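Local atomic coordinates of metallocarboxypeptidase (PDB entry 3DWC), a protein that probably releases C-terminal amino acids from peptides with broad specificity, except proline, as a metal-dependent carboxypeptidase of the M32 family. Residues B[491-494]-B[495-499]. Residues are numbered along the deposited sequence; the frame is centred on the assembly and turned at random.
With SO4 (sulfate ion), chain V.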
# COMPACT_ATOMS: atom_id res chain seq x y z
N HIS B 491 15.97 38.40 -3.40
CA HIS B 491 15.45 38.00 -2.11
C HIS B 491 16.28 36.90 -1.42
O HIS B 491 16.52 36.96 -0.21
CB HIS B 491 13.98 37.59 -2.22
CG HIS B 491 13.12 38.62 -2.87
ND1 HIS B 491 12.74 39.78 -2.23
CD2 HIS B 491 12.61 38.69 -4.12
CE1 HIS B 491 12.00 40.50 -3.05
NE2 HIS B 491 11.91 39.87 -4.21
N TYR B 492 16.77 35.93 -2.20
CA TYR B 492 17.57 34.81 -1.66
C TYR B 492 18.90 35.37 -1.20
O TYR B 492 19.36 35.05 -0.14
CB TYR B 492 17.75 33.78 -2.78
CG TYR B 492 18.41 32.45 -2.46
CD1 TYR B 492 18.18 31.78 -1.25
CD2 TYR B 492 19.19 31.82 -3.40
CE1 TYR B 492 18.74 30.53 -1.01
CE2 TYR B 492 19.76 30.57 -3.15
CZ TYR B 492 19.53 29.94 -1.97
OH TYR B 492 20.11 28.71 -1.76
N ARG B 493 19.51 36.23 -2.01
CA ARG B 493 20.74 36.91 -1.63
C ARG B 493 20.61 37.68 -0.29
O ARG B 493 21.45 37.55 0.58
CB ARG B 493 21.17 37.89 -2.75
CG ARG B 493 22.44 38.65 -2.48
CD ARG B 493 22.81 39.67 -3.58
NE ARG B 493 24.10 40.26 -3.26
CZ ARG B 493 24.87 40.99 -4.07
NH1 ARG B 493 24.50 41.32 -5.30
NH2 ARG B 493 26.03 41.41 -3.61
N ARG B 494 19.59 38.52 -0.16
CA ARG B 494 19.36 39.28 1.06
C ARG B 494 19.08 38.41 2.25
O ARG B 494 19.51 38.74 3.35
CB ARG B 494 18.16 40.22 0.93
CG ARG B 494 18.51 41.60 0.70
CD ARG B 494 18.26 41.98 -0.63
NE ARG B 494 16.84 42.05 -0.96
CZ ARG B 494 16.37 42.76 -1.97
NH1 ARG B 494 17.20 43.50 -2.69
NH2 ARG B 494 15.07 42.76 -2.25
N HIS B 495 18.32 37.33 2.05
CA HIS B 495 18.10 36.29 3.11
C HIS B 495 19.42 35.67 3.59
O HIS B 495 19.68 35.58 4.79
CB HIS B 495 17.23 35.15 2.57
CG HIS B 495 17.23 33.92 3.45
ND1 HIS B 495 16.61 33.90 4.68
CD2 HIS B 495 17.73 32.67 3.26
CE1 HIS B 495 16.77 32.72 5.24
NE2 HIS B 495 17.46 31.95 4.40
N LEU B 496 20.25 35.22 2.64
CA LEU B 496 21.54 34.62 3.01
C LEU B 496 22.51 35.60 3.68
O LEU B 496 23.15 35.24 4.64
CB LEU B 496 22.20 33.90 1.79
CG LEU B 496 21.45 32.66 1.22
CD1 LEU B 496 22.06 32.22 -0.07
CD2 LEU B 496 21.32 31.46 2.22
N GLU B 497 22.64 36.81 3.16
CA GLU B 497 23.43 37.90 3.77
C GLU B 497 23.01 38.25 5.20
O GLU B 497 23.86 38.33 6.11
CB GLU B 497 23.33 39.18 2.91
CG GLU B 497 24.08 39.08 1.60
CD GLU B 497 23.84 40.31 0.70
OE1 GLU B 497 24.57 40.44 -0.27
OE2 GLU B 497 22.93 41.12 0.94
N ARG B 498 21.71 38.43 5.39
CA ARG B 498 21.16 38.76 6.67
C ARG B 498 21.33 37.69 7.72
O ARG B 498 21.58 37.99 8.88
CB ARG B 498 19.66 39.12 6.57
CG ARG B 498 19.46 40.45 5.87
CD ARG B 498 18.00 40.74 5.48
NE ARG B 498 17.95 41.95 4.66
CZ ARG B 498 16.87 42.34 3.95
NH1 ARG B 498 15.76 41.64 3.95
NH2 ARG B 498 16.92 43.44 3.23
N ARG B 499 21.16 36.44 7.30
CA ARG B 499 21.23 35.34 8.21
C ARG B 499 22.70 35.01 8.51
O ARG B 499 23.07 34.94 9.68
CB ARG B 499 20.48 34.15 7.66
CG ARG B 499 20.71 32.88 8.46
CD ARG B 499 19.72 31.80 8.10
NE ARG B 499 18.36 32.10 8.51
CZ ARG B 499 17.31 31.34 8.23
NH1 ARG B 499 16.09 31.67 8.69
NH2 ARG B 499 17.48 30.23 7.54
S SO4 V . 15.57 43.93 -5.86
O1 SO4 V . 15.34 45.36 -5.60
O2 SO4 V . 15.60 43.69 -7.31
O3 SO4 V . 16.91 43.59 -5.35
O4 SO4 V . 14.53 43.15 -5.16
O HOH W 1 27.06 40.02 -0.66
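Arg-493 and Glu-497 form an i to i+4 salt bridge on one turn of helix 490-501. Arg-493 NE gives its N-H to Glu-497 OE1 at 3.0 Å. The donor stands above the carboxylate plane, and the two flat groups are turned 69° apart. Arg-493 has CG anti to its backbone N (chi1 -179°) and an extended chain, which brings NE across to the glutamate carboxylate. Glu-497 OE1 also accepts from a water at 2.6 Å. That water accepts only weakly from Arg-493 NH2, and Arg-501 adds a weak, long ion pair.

The backbone O atoms of residues 491 to 494 accept from the N atoms of residues 495 to 498 at 2.9 to 3.0 Å, the i to i+4 pattern of an alpha-helix.

Arg-494 and Arg-498 lie side by side despite like charge. Arg-494 CG sits over one face of the Arg-498 guanidinium, 3.5 Å from Arg-498 NH2. The Arg-494 chain bends at chi2 and chi3, and its end binds a sulfate, probably from the crystallisation liquor. Arg-494 NH2 donates to sulfate O4 at 3.0 Å, and Arg-494 NH1 makes a weak bond to sulfate O3. Asn-488 is a further sulfate ligand.

On the buried side, Leu-496 CD1 makes a CH-pi contact with one face of the Tyr-492 ring, 3.9 Å from its centroid. The two histidines have glutamate partners: His-491 NE2 bonds to Glu-485, and His-495 NE2 to Glu-355, which also pairs with Arg-499.

Helix 490-501, the last in the chain, packs against helices 168-196 and 421-441. Leu-496 and Arg-493 meet Trp-181 of helix 168-196, while Tyr-492 and His-491 touch helix 421-441.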